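Local coordinates for protein carbohydrate kinase (Agrobacterium tumefaciens, PDB 2NWH) that probably transfers a phosphate group from ATP to a sugar or related hydroxyl substrate, as other ribokinase-like kinases of the pfkB family do, at residues A[235-240]-A[269-274]; A[245-250]-A[306-311]; A[279-284]-A[299-304]. All blocks are in the same frame, centred on the assembly; numbering follows the deposited sequence. Where two conformers were deposited one is given.

Contact 1: residues A[235-240]-A[269-274]; sequences EKAILH and KTIREA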
ATOM      1  N   GLU A 235     -20.978  -6.149   7.934  1.00 39.89           N
ATOM      2  CA  GLU A 235     -20.285  -6.321   9.206  1.00 39.22           C
ATOM      3  C   GLU A 235     -19.259  -5.228   9.476  1.00 38.77           C
ATOM      4  O   GLU A 235     -18.719  -4.626   8.553  1.00 38.48           O
ATOM      5  CB  GLU A 235     -19.567  -7.671   9.222  1.00 39.74           C
ATOM      6  CG  GLU A 235     -20.469  -8.888   9.107  1.00 42.01           C
ATOM      7  CD  GLU A 235     -19.688 -10.199   8.998  1.00 42.97           C
ATOM      8  OE1 GLU A 235     -18.869 -10.342   8.054  1.00 41.67           O
ATOM      9  OE2 GLU A 235     -19.914 -11.086   9.857  1.00 43.53           O
ATOM     10  N   LYS A 236     -18.964  -5.002  10.750  1.00 37.67           N
ATOM     11  CA  LYS A 236     -17.817  -4.189  11.128  1.00 37.03           C
ATOM     12  C   LYS A 236     -17.149  -4.782  12.376  1.00 36.86           C
ATOM     13  O   LYS A 236     -17.780  -5.500  13.165  1.00 36.12           O
ATOM     14  CB  LYS A 236     -18.205  -2.721  11.321  1.00 37.15           C
ATOM     15  CG  LYS A 236     -19.273  -2.495  12.407  1.00 38.68           C
ATOM     16  CD  LYS A 236     -19.753  -1.055  12.431  1.00 41.20           C
ATOM     17  CE  LYS A 236     -20.765  -0.820  13.553  1.00 41.15           C
ATOM     18  NZ  LYS A 236     -21.056   0.629  13.721  1.00 42.13           N
ATOM     19  N   ALA A 237     -15.857  -4.514  12.520  1.00 35.89           N
ATOM     20  CA  ALA A 237     -15.111  -4.946  13.679  1.00 35.47           C
ATOM     21  C   ALA A 237     -14.127  -3.866  14.080  1.00 35.28           C
ATOM     22  O   ALA A 237     -13.817  -2.964  13.303  1.00 35.17           O
ATOM     23  CB  ALA A 237     -14.410  -6.279  13.417  1.00 35.80           C
ATOM     24  N   ILE A 238     -13.640  -3.963  15.307  1.00 34.85           N
ATOM     25  CA  ILE A 238     -12.770  -2.946  15.876  1.00 34.66           C
ATOM     26  C   ILE A 238     -11.717  -3.604  16.763  1.00 34.42           C
ATOM     27  O   ILE A 238     -11.968  -4.660  17.341  1.00 33.32           O
ATOM     28  CB  ILE A 238     -13.602  -1.887  16.647  1.00 35.17           C
ATOM     29  CG1 ILE A 238     -12.842  -0.579  16.794  1.00 35.34           C
ATOM     30  CG2 ILE A 238     -14.140  -2.418  17.998  1.00 33.28           C
ATOM     31  CD1 ILE A 238     -13.701   0.585  16.443  1.00 33.02           C
ATOM     32  N   LEU A 239     -10.552  -2.974  16.873  1.00 34.18           N
ATOM     33  CA  LEU A 239      -9.504  -3.469  17.761  1.00 35.49           C
ATOM     34  C   LEU A 239      -9.572  -2.895  19.203  1.00 35.99           C
ATOM     35  O   LEU A 239      -9.762  -1.696  19.409  1.00 35.81           O
ATOM     36  CB  LEU A 239      -8.152  -3.180  17.119  1.00 35.73           C
ATOM     37  CG  LEU A 239      -7.026  -4.221  17.055  1.00 36.13           C
ATOM     38  CD1 LEU A 239      -7.424  -5.493  16.309  1.00 34.25           C
ATOM     39  CD2 LEU A 239      -5.850  -3.549  16.333  1.00 35.17           C
ATOM     40  N   HIS A 240      -9.421  -3.766  20.198  1.00 37.14           N
ATOM     41  CA  HIS A 240      -9.342  -3.333  21.595  1.00 38.23           C
ATOM     42  C   HIS A 240      -8.027  -2.591  21.905  1.00 38.15           C
ATOM     43  O   HIS A 240      -7.026  -2.783  21.195  1.00 38.24           O
ATOM     44  CB  HIS A 240      -9.521  -4.527  22.558  1.00 38.59           C
ATOM     45  CG  HIS A 240     -10.862  -5.191  22.463  1.00 40.88           C
ATOM     46  ND1 HIS A 240     -11.141  -6.394  23.077  1.00 44.10           N
ATOM     47  CD2 HIS A 240     -11.998  -4.828  21.815  1.00 42.28           C
ATOM     48  CE1 HIS A 240     -12.392  -6.739  22.822  1.00 43.93           C
ATOM     49  NE2 HIS A 240     -12.931  -5.807  22.054  1.00 44.15           N
ATOM     50  N   LYS A 269     -10.814 -15.508   5.486  1.00 36.39           N
ATOM     51  CA  LYS A 269     -11.026 -15.388   6.934  1.00 35.22           C
ATOM     52  C   LYS A 269     -12.029 -14.266   7.207  1.00 34.11           C
ATOM     53  O   LYS A 269     -12.293 -13.445   6.313  1.00 34.06           O
ATOM     54  CB  LYS A 269      -9.698 -15.102   7.620  1.00 35.77           C
ATOM     55  CG  LYS A 269      -8.704 -16.222   7.464  1.00 37.49           C
ATOM     56  CD  LYS A 269      -7.301 -15.781   7.855  1.00 41.98           C
ATOM     57  CE  LYS A 269      -6.394 -17.006   8.094  1.00 44.45           C
ATOM     58  NZ  LYS A 269      -6.350 -17.919   6.883  1.00 45.75           N
ATOM     59  N   THR A 270     -12.587 -14.233   8.419  1.00 33.07           N
ATOM     60  CA  THR A 270     -13.542 -13.180   8.817  1.00 32.17           C
ATOM     61  C   THR A 270     -12.856 -11.817   8.937  1.00 31.86           C
ATOM     62  O   THR A 270     -11.634 -11.751   9.116  1.00 30.70           O
ATOM     63  CB  THR A 270     -14.244 -13.506  10.151  1.00 32.37           C
ATOM     64  OG1 THR A 270     -13.272 -13.608  11.193  1.00 31.32           O
ATOM     65  CG2 THR A 270     -15.003 -14.835  10.072  1.00 32.14           C
ATOM     66  N   ILE A 271     -13.625 -10.733   8.850  1.00 30.79           N
ATOM     67  CA  ILE A 271     -13.025  -9.404   8.989  1.00 30.63           C
ATOM     68  C   ILE A 271     -12.395  -9.206  10.396  1.00 29.71           C
ATOM     69  O   ILE A 271     -11.439  -8.431  10.554  1.00 28.47           O
ATOM     70  CB  ILE A 271     -13.984  -8.249   8.577  1.00 30.53           C
ATOM     71  CG1 ILE A 271     -15.154  -8.118   9.548  1.00 32.43           C
ATOM     72  CG2 ILE A 271     -14.470  -8.425   7.097  1.00 30.81           C
ATOM     73  CD1 ILE A 271     -15.876  -6.816   9.417  1.00 31.68           C
ATOM     74  N   ARG A 272     -12.886  -9.943  11.398  1.00 28.55           N
ATOM     75  CA  ARG A 272     -12.307  -9.894  12.756  1.00 28.73           C
ATOM     76  C   ARG A 272     -10.908 -10.508  12.729  1.00 27.77           C
ATOM     77  O   ARG A 272      -9.949  -9.903  13.222  1.00 27.37           O
ATOM     78  CB  ARG A 272     -13.221 -10.646  13.728  1.00 29.52           C
ATOM     79  CG  ARG A 272     -13.444  -9.999  15.092  1.00 33.21           C
ATOM     80  CD  ARG A 272     -14.167 -10.953  16.084  1.00 37.19           C
ATOM     81  NE  ARG A 272     -13.656 -12.330  15.986  1.00 42.87           N
ATOM     82  CZ  ARG A 272     -12.474 -12.781  16.445  1.00 45.35           C
ATOM     83  NH1 ARG A 272     -11.603 -11.986  17.085  1.00 44.32           N
ATOM     84  NH2 ARG A 272     -12.150 -14.058  16.241  1.00 46.36           N
ATOM     85  N   GLU A 273     -10.797 -11.693  12.123  1.00 27.51           N
ATOM     86  CA  GLU A 273      -9.522 -12.370  11.858  1.00 28.09           C
ATOM     87  C   GLU A 273      -8.561 -11.578  10.929  1.00 27.36           C
ATOM     88  O   GLU A 273      -7.349 -11.512  11.176  1.00 27.22           O
ATOM     89  CB  GLU A 273      -9.791 -13.747  11.257  1.00 29.12           C
ATOM     90  CG  GLU A 273     -10.578 -14.695  12.149  1.00 33.78           C
ATOM     91  CD  GLU A 273     -10.954 -16.018  11.457  1.00 37.71           C
ATOM     92  OE1 GLU A 273     -11.400 -15.999  10.284  1.00 39.18           O
ATOM     93  OE2 GLU A 273     -10.811 -17.087  12.101  1.00 41.45           O
ATOM     94  N   ALA A 274      -9.111 -10.973   9.882  1.00 25.45           N
ATOM     95  CA  ALA A 274      -8.339 -10.127   8.950  1.00 24.37           C
ATOM     96  C   ALA A 274      -7.802  -8.896   9.671  1.00 23.28           C
ATOM     97  O   ALA A 274      -6.652  -8.479   9.485  1.00 22.24           O
ATOM     98  CB  ALA A 274      -9.200  -9.739   7.787  1.00 24.54           C
TER
HETATM   99  O   HOH W   1     -16.391 -11.622   8.049  1.00 47.25           O
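The carboxylate of Glu235 meets helix 271-286 through one water, which donates to OE1 of Glu235 (2.8 Å from the water oxygen) and accepts from the backbone N of Ile271. The link engages a first-turn N-H of the helix, a group that has no acceptor within the helix itself, and the partial positive charge of the helix start probably suits the carboxylate. A second flat group, the carboxylate of Glu273, takes the N-H of Thr270 (Thr270 N to Glu273 OE1 2.8 Å) on the lone pair of OE1 that points away from OE2. In return Glu273 N gives a longer bond to Thr270 OG1, 3.3 Å, so N-cap and N3 residue form a capping box that closes the start of the helix beside the strand. From the guanidinium of Arg272, NH1 makes a weak hydrogen bond with OE1 of Gln310, just before strand 311-313.

Strand 236-239 is the last but one of the large central sheet of the ribokinase-like fold, bonded through its backbone to strand 227-231 on one edge and to strand 311-313 on the other; helix 271-286 covers one face. Ile271 makes most of the direct contact. Its CG1 sits between the backbone N and the carbonyl carbon (chi1 68°), and with the chain extended beyond it CD1 reaches the backbone at the start of the strand, 3.7 Å from Lys236 CA and 3.7 Å from Glu235 O. Glu235 CB flanks the same methyl at 3.8 Å. Ala237, which points at the helix, sets its CB 4.3 Å from Ile271 CD1 and 4.2 Å from Arg272 CG, packing against the first turn. Tyr261 of helix 255-266 and Met313 of strand 311-313 also touch Ile271.

Contact 2: residues A[245-250]-A[306-311]; sequences REVKDV and GLVPQA. With NA (sodium ion), chain E.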
ATOM      1  N   ARG A 245       0.623  -6.837  28.424  1.00 32.58           N
ATOM      2  CA  ARG A 245       1.506  -7.766  27.725  1.00 32.29           C
ATOM      3  C   ARG A 245       1.475  -7.569  26.206  1.00 31.60           C
ATOM      4  O   ARG A 245       2.360  -8.057  25.494  1.00 31.31           O
ATOM      5  CB  ARG A 245       1.119  -9.213  28.063  1.00 33.13           C
ATOM      6  CG  ARG A 245      -0.329  -9.607  27.654  1.00 34.64           C
ATOM      7  CD  ARG A 245      -0.567 -11.126  27.689  1.00 38.69           C
ATOM      8  NE  ARG A 245       0.400 -11.874  26.881  1.00 40.27           N
ATOM      9  CZ  ARG A 245       0.240 -12.179  25.590  1.00 43.33           C
ATOM     10  NH1 ARG A 245      -0.858 -11.808  24.924  1.00 41.35           N
ATOM     11  NH2 ARG A 245       1.192 -12.860  24.958  1.00 44.64           N
ATOM     12  N   GLU A 246       0.466  -6.851  25.727  1.00 30.73           N
ATOM     13  CA  GLU A 246       0.188  -6.746  24.291  1.00 30.15           C
ATOM     14  C   GLU A 246       0.930  -5.646  23.532  1.00 29.79           C
ATOM     15  O   GLU A 246       1.409  -4.672  24.122  1.00 29.45           O
ATOM     16  CB  GLU A 246      -1.307  -6.615  24.061  1.00 30.29           C
ATOM     17  CG  GLU A 246      -2.026  -7.878  24.430  1.00 31.41           C
ATOM     18  CD  GLU A 246      -3.508  -7.769  24.282  1.00 34.00           C
ATOM     19  OE1 GLU A 246      -4.035  -6.633  24.272  1.00 34.95           O
ATOM     20  OE2 GLU A 246      -4.150  -8.834  24.175  1.00 37.33           O
ATOM     21  N   VAL A 247       1.009  -5.820  22.212  1.00 29.57           N
ATOM     22  CA  VAL A 247       1.751  -4.896  21.359  1.00 29.29           C
ATOM     23  C   VAL A 247       1.034  -3.530  21.306  1.00 29.89           C
ATOM     24  O   VAL A 247      -0.196  -3.457  21.071  1.00 29.15           O
ATOM     25  CB  VAL A 247       2.089  -5.517  19.955  1.00 30.11           C
ATOM     26  CG1 VAL A 247       0.816  -5.887  19.168  1.00 27.48           C
ATOM     27  CG2 VAL A 247       3.013  -4.592  19.141  1.00 29.04           C
ATOM     28  N   LYS A 248       1.816  -2.475  21.575  1.00 30.01           N
ATOM     29  CA  LYS A 248       1.316  -1.104  21.750  1.00 30.62           C
ATOM     30  C   LYS A 248       1.307  -0.261  20.474  1.00 31.57           C
ATOM     31  O   LYS A 248       0.886   0.898  20.504  1.00 32.25           O
ATOM     32  CB  LYS A 248       2.128  -0.367  22.824  1.00 30.58           C
ATOM     33  CG  LYS A 248       2.374  -1.156  24.086  1.00 29.03           C
ATOM     34  CD  LYS A 248       1.082  -1.479  24.812  1.00 28.75           C
ATOM     35  CE  LYS A 248       1.358  -1.927  26.271  1.00 26.69           C
ATOM     36  NZ  LYS A 248       2.451  -2.951  26.379  1.00 24.74           N
ATOM     37  N   ASP A 249       1.799  -0.825  19.371  1.00 31.85           N
ATOM     38  CA  ASP A 249       1.732  -0.176  18.055  1.00 32.04           C
ATOM     39  C   ASP A 249       1.475  -1.236  17.005  1.00 32.25           C
ATOM     40  O   ASP A 249       2.289  -2.143  16.814  1.00 31.97           O
ATOM     41  CB  ASP A 249       3.031   0.583  17.737  1.00 32.35           C
ATOM     42  CG  ASP A 249       2.883   1.550  16.550  1.00 33.05           C
ATOM     43  OD1 ASP A 249       1.815   1.581  15.888  1.00 34.48           O
ATOM     44  OD2 ASP A 249       3.855   2.287  16.252  1.00 32.12           O
ATOM     45  N   VAL A 250       0.328  -1.100  16.344  1.00 32.19           N
ATOM     46  CA  VAL A 250      -0.135  -2.004  15.295  1.00 33.06           C
ATOM     47  C   VAL A 250      -0.445  -1.222  13.990  1.00 33.09           C
ATOM     48  O   VAL A 250      -1.284  -1.628  13.169  1.00 33.30           O
ATOM     49  CB  VAL A 250      -1.378  -2.787  15.798  1.00 32.84           C
ATOM     50  CG1 VAL A 250      -0.991  -3.710  16.985  1.00 33.13           C
ATOM     51  CG2 VAL A 250      -2.533  -1.806  16.213  1.00 32.76           C
ATOM     52  N   GLY A 306      -0.352 -13.682  18.686  1.00 22.63           N
ATOM     53  CA  GLY A 306      -0.729 -13.878  20.100  1.00 23.69           C
ATOM     54  C   GLY A 306      -0.577 -12.604  20.947  1.00 23.98           C
ATOM     55  O   GLY A 306      -1.123 -12.494  22.042  1.00 23.35           O
ATOM     56  N   LEU A 307       0.166 -11.634  20.426  1.00 23.42           N
ATOM     57  CA  LEU A 307       0.415 -10.380  21.140  0.60 23.46           C
ATOM     58  C   LEU A 307      -0.532  -9.270  20.701  1.00 24.34           C
ATOM     59  O   LEU A 307      -0.582  -8.184  21.316  1.00 24.36           O
ATOM     60  CB  LEU A 307       1.868  -9.953  20.931  0.60 22.96           C
ATOM     61  CG  LEU A 307       2.987 -10.881  21.413  0.60 24.00           C
ATOM     62  CD1 LEU A 307       2.898 -11.130  22.899  0.60 21.69           C
ATOM     63  CD2 LEU A 307       3.026 -12.207  20.643  0.60 27.20           C
ATOM     64  N   VAL A 308      -1.283  -9.548  19.636  1.00 24.54           N
ATOM     65  CA  VAL A 308      -2.247  -8.600  19.082  1.00 26.72           C
ATOM     66  C   VAL A 308      -3.514  -8.570  19.926  1.00 27.06           C
ATOM     67  O   VAL A 308      -4.069  -9.616  20.248  1.00 26.17           O
ATOM     68  CB  VAL A 308      -2.570  -8.906  17.582  1.00 25.82           C
ATOM     69  CG1 VAL A 308      -3.666  -7.992  17.041  1.00 27.34           C
ATOM     70  CG2 VAL A 308      -1.324  -8.723  16.767  1.00 26.78           C
ATOM     71  N   PRO A 309      -3.967  -7.363  20.290  1.00 28.28           N
ATOM     72  CA  PRO A 309      -5.226  -7.287  21.035  1.00 30.33           C
ATOM     73  C   PRO A 309      -6.372  -8.024  20.343  1.00 31.49           C
ATOM     74  O   PRO A 309      -6.365  -8.184  19.121  1.00 30.83           O
ATOM     75  CB  PRO A 309      -5.514  -5.780  21.086  1.00 30.97           C
ATOM     76  CG  PRO A 309      -4.153  -5.127  20.955  1.00 30.34           C
ATOM     77  CD  PRO A 309      -3.340  -6.042  20.079  1.00 28.12           C
ATOM     78  N   GLN A 310      -7.357  -8.460  21.119  1.00 33.52           N
ATOM     79  CA  GLN A 310      -8.586  -9.025  20.526  1.00 35.16           C
ATOM     80  C   GLN A 310      -9.395  -8.029  19.673  1.00 35.41           C
ATOM     81  O   GLN A 310      -9.302  -6.809  19.876  1.00 35.86           O
ATOM     82  CB  GLN A 310      -9.463  -9.664  21.595  1.00 36.09           C
ATOM     83  CG  GLN A 310      -9.110 -11.125  21.853  1.00 39.33           C
ATOM     84  CD  GLN A 310      -8.983 -11.936  20.558  1.00 42.49           C
ATOM     85  OE1 GLN A 310      -9.724 -11.718  19.581  1.00 44.80           O
ATOM     86  NE2 GLN A 310      -8.033 -12.876  20.545  1.00 42.63           N
ATOM     87  N   ALA A 311     -10.155  -8.560  18.709  1.00 34.98           N
ATOM     88  CA  ALA A 311     -11.015  -7.750  17.857  1.00 35.03           C
ATOM     89  C   ALA A 311     -12.458  -7.990  18.266  1.00 35.45           C
ATOM     90  O   ALA A 311     -12.788  -9.063  18.779  1.00 35.73           O
ATOM     91  CB  ALA A 311     -10.808  -8.079  16.357  1.00 34.54           C
TER
HETATM   92 NA    NA E 404       2.438   3.157  14.306  1.00 31.33          NA
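Arg245 and Val247 each donate one hydrogen bond to the backbone of 306-311. The NH1 of Arg245 reaches Gly306 O at 3.0 Å in an almost linear bond (179°), with the oxygen at the edge of the guanidinium and in its plane. The bend at chi3 (-55°) turns the guanidinium back to that carbonyl. Val247 N bonds to Leu307 O, also at 3.0 Å; the donor lies 30° off the carbonyl plane, while Glu246 CB presses on the same oxygen at 3.2 Å.

The carboxylate of Glu246 lies against the ring of Pro309 (OE1 to CB 3.6 Å), but its polar partner is Leu243 N, which donates to OE1. Lys248 folds back so that NZ is shared between Glu246 O, 3.0 Å away and in the carbonyl plane, and Ile244 O. Near the end of the segment Asp249 chelates the sodium ion through both carboxylate oxygens, OD1 at 2.3 Å from the ion, with Thr251 as a further ligand. Asp249 begins the Asp-Val-Thr-Gly-Ala-Gly-Asp signature of the pfkB family, and the ion's place is consistent with the monovalent-cation site known in ribokinase relatives.

On the other segment, the carbonyls of Val308 and Pro309 are taken by the guanidinium of Arg276, from helix 271-286. Gln310 OE1 receives a weak bond from Ala311 N. Between these polar points Val247 CG1 packs alongside Val308 CG2 and Pro309 CD, 4.3 Å from each.

Contact 3: residues A[279-284]-A[299-304]; sequences AAAAAI and DSVEAM
Segments 279-284 and 299-304, parts of helices 271-286 and 298-305, cross nearly at right angles, 100° between their directions; the axes of these short segments come within 8.6 Å, and the CA atoms of Ala280 and Met304 are the nearest pair across them. Such a close approach is consistent with the small residues that line the first helix: Ala280 sets its CB 4.0 Å from Val301 CG1, and CB of Ala281, the next residue, meets the other branch, CG2, of the same valine. Val301 thus puts one methyl against each of the two alanines.

Ile284 is the large residue on this side. Its CG1 lies beside the backbone N (chi1 -75°) and the chain runs on extended, carrying CD1 onto the first turn of the opposite segment. That methyl rests 3.4 Å from Ser300 O and equally near Ser300 OG, and its flank meets Val301 CG2. The serine hydroxyl is not left to an apolar neighbour, since OG hydrogen-bonds to Asp295 O, and Ser300 O is already used by Met304 N in the helix.

Met304 comes back the other way, sliding past Ile284 in the opposite direction, so that its CB packs 3.8 Å from Ile284 CG1. It is modelled in two conformers; in the one described here CG is anti to the backbone N (chi1 -179°) and the chain then bends at chi2 and chi3, laying CE 3.9 Å from Ala283 CB. That last placing is less certain than the CB contact. No hydrogen bond joins the two segments, and the interface is held by apolar packing.

Around this pair, Leu296 from the connection before helix 298-305 covers Ala281, and Val308 from the loop beyond it touches Ala279. Val247 packs on Ala283, while Leu239 of strand 236-239 reaches Ala279, seating helix 271-286 on the central sheet.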
ATOM      1  N   ALA A 279      -3.102  -6.127  11.816  1.00 19.47           N
ATOM      2  CA  ALA A 279      -2.434  -5.573  12.979  1.00 19.35           C
ATOM      3  C   ALA A 279      -1.122  -6.263  13.274  1.00 19.06           C
ATOM      4  O   ALA A 279      -0.156  -5.571  13.581  1.00 18.42           O
ATOM      5  CB  ALA A 279      -3.316  -5.613  14.215  1.00 19.43           C
ATOM      6  N   ALA A 280      -1.098  -7.605  13.200  1.00 18.61           N
ATOM      7  CA  ALA A 280       0.154  -8.367  13.456  1.00 18.84           C
ATOM      8  C   ALA A 280       1.235  -7.936  12.458  1.00 19.58           C
ATOM      9  O   ALA A 280       2.413  -7.681  12.811  1.00 18.54           O
ATOM     10  CB  ALA A 280      -0.117  -9.848  13.327  1.00 19.76           C
ATOM     11  N   ALA A 281       0.830  -7.898  11.195  1.00 18.03           N
ATOM     12  CA  ALA A 281       1.725  -7.503  10.115  1.00 18.24           C
ATOM     13  C   ALA A 281       2.284  -6.077  10.303  1.00 17.54           C
ATOM     14  O   ALA A 281       3.483  -5.872  10.187  1.00 18.08           O
ATOM     15  CB  ALA A 281       1.036  -7.695   8.753  1.00 17.20           C
ATOM     16  N   ALA A 282       1.433  -5.113  10.640  1.00 18.29           N
ATOM     17  CA  ALA A 282       1.884  -3.736  10.939  1.00 17.99           C
ATOM     18  C   ALA A 282       2.889  -3.688  12.130  1.00 17.21           C
ATOM     19  O   ALA A 282       3.991  -3.069  12.018  1.00 16.24           O
ATOM     20  CB  ALA A 282       0.634  -2.850  11.226  1.00 18.42           C
ATOM     21  N   ALA A 283       2.540  -4.395  13.203  1.00 17.91           N
ATOM     22  CA  ALA A 283       3.348  -4.453  14.460  1.00 18.46           C
ATOM     23  C   ALA A 283       4.735  -4.988  14.170  1.00 18.54           C
ATOM     24  O   ALA A 283       5.711  -4.500  14.722  1.00 18.58           O
ATOM     25  CB  ALA A 283       2.645  -5.346  15.527  1.00 19.08           C
ATOM     26  N   ILE A 284       4.827  -5.990  13.292  1.00 17.60           N
ATOM     27  CA  ILE A 284       6.112  -6.594  12.984  1.00 18.45           C
ATOM     28  C   ILE A 284       7.023  -5.524  12.391  1.00 18.03           C
ATOM     29  O   ILE A 284       8.185  -5.486  12.720  1.00 17.75           O
ATOM     30  CB  ILE A 284       5.969  -7.747  11.992  1.00 18.04           C
ATOM     31  CG1 ILE A 284       5.381  -8.976  12.712  1.00 18.20           C
ATOM     32  CG2 ILE A 284       7.330  -8.099  11.255  1.00 19.13           C
ATOM     33  CD1 ILE A 284       4.828 -10.016  11.682  1.00 19.13           C
ATOM     34  N   ASP A 299       5.173 -17.040   8.828  1.00 19.87           N
ATOM     35  CA  ASP A 299       5.627 -17.446  10.161  1.00 21.33           C
ATOM     36  C   ASP A 299       5.766 -16.293  11.162  1.00 20.94           C
ATOM     37  O   ASP A 299       5.449 -16.461  12.355  1.00 20.55           O
ATOM     38  CB  ASP A 299       6.886 -18.285  10.075  1.00 22.25           C
ATOM     39  CG  ASP A 299       6.634 -19.644   9.419  1.00 22.53           C
ATOM     40  OD1 ASP A 299       5.461 -20.091   9.209  1.00 28.25           O
ATOM     41  OD2 ASP A 299       7.640 -20.269   9.138  1.00 28.34           O
ATOM     42  N   SER A 300       6.251 -15.132  10.718  1.00 19.14           N
ATOM     43  CA  SER A 300       6.408 -14.044  11.667  1.00 18.29           C
ATOM     44  C   SER A 300       5.045 -13.470  12.069  1.00 17.91           C
ATOM     45  O   SER A 300       4.842 -13.042  13.209  1.00 17.38           O
ATOM     46  CB  SER A 300       7.360 -12.970  11.156  1.00 19.07           C
ATOM     47  OG  SER A 300       6.811 -12.262  10.053  1.00 17.27           O
ATOM     48  N   VAL A 301       4.099 -13.473  11.137  1.00 18.37           N
ATOM     49  CA  VAL A 301       2.776 -12.998  11.448  1.00 19.75           C
ATOM     50  C   VAL A 301       2.171 -13.947  12.492  1.00 21.04           C
ATOM     51  O   VAL A 301       1.640 -13.508  13.499  1.00 20.75           O
ATOM     52  CB  VAL A 301       1.852 -12.872  10.169  1.00 20.83           C
ATOM     53  CG1 VAL A 301       0.372 -12.741  10.593  1.00 22.12           C
ATOM     54  CG2 VAL A 301       2.278 -11.645   9.294  1.00 18.94           C
ATOM     55  N   GLU A 302       2.242 -15.247  12.222  1.00 22.09           N
ATOM     56  CA  GLU A 302       1.861 -16.294  13.169  1.00 22.30           C
ATOM     57  C   GLU A 302       2.462 -16.045  14.561  1.00 22.20           C
ATOM     58  O   GLU A 302       1.760 -16.165  15.566  1.00 20.78           O
ATOM     59  CB  GLU A 302       2.315 -17.647  12.595  1.00 23.50           C
ATOM     60  CG  GLU A 302       1.879 -18.913  13.325  1.00 28.33           C
ATOM     61  CD  GLU A 302       2.559 -20.194  12.725  1.00 30.83           C
ATOM     62  OE1 GLU A 302       3.807 -20.179  12.490  1.00 32.42           O
ATOM     63  OE2 GLU A 302       1.854 -21.197  12.499  1.00 33.21           O
ATOM     64  N   ALA A 303       3.748 -15.659  14.622  1.00 21.64           N
ATOM     65  CA  ALA A 303       4.415 -15.436  15.899  1.00 21.86           C
ATOM     66  C   ALA A 303       3.939 -14.156  16.637  1.00 22.23           C
ATOM     67  O   ALA A 303       3.968 -14.111  17.883  1.00 22.47           O
ATOM     68  CB  ALA A 303       5.948 -15.424  15.722  1.00 22.12           C
ATOM     69  N   MET A 304       3.538 -13.133  15.883  1.00 21.43           N
ATOM     70  CA  MET A 304       3.148 -11.858  16.493  0.50 21.37           C
ATOM     71  C   MET A 304       1.668 -11.863  16.888  1.00 21.62           C
ATOM     72  O   MET A 304       1.274 -11.153  17.811  1.00 21.01           O
ATOM     73  CB  MET A 304       3.462 -10.670  15.562  0.50 21.29           C
ATOM     74  CG  MET A 304       3.109  -9.274  16.147  0.50 18.73           C
ATOM     75  SD  MET A 304       4.128  -8.742  17.549  0.50 10.93           S
ATOM     76  CE  MET A 304       5.418  -7.856  16.619  0.50 14.06           C
TER

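Followed from the N terminus, strand 236-239 comes first, and contact 1 closes the 28-residue excursion through helix 255-266 by returning the start of helix 271-286 to that strand. The loop 245-250 lies inside this excursion, and its partner 306-311 comes long after, so contacts 1 and 2 cross. Contact 3, between helices 271-286 and 298-305, is nested inside the loop that contact 2 closes, and follows contact 1 in series while sharing helix 271-286 with it. His240 N, probably bonded to Gln310 O, joins contacts 1 and 2; the loops of contact 2 lie against helix 271-286, as does the strand of contact 1. Together they tie the C-terminal helices to the sheet edge and the sodium-binding loop.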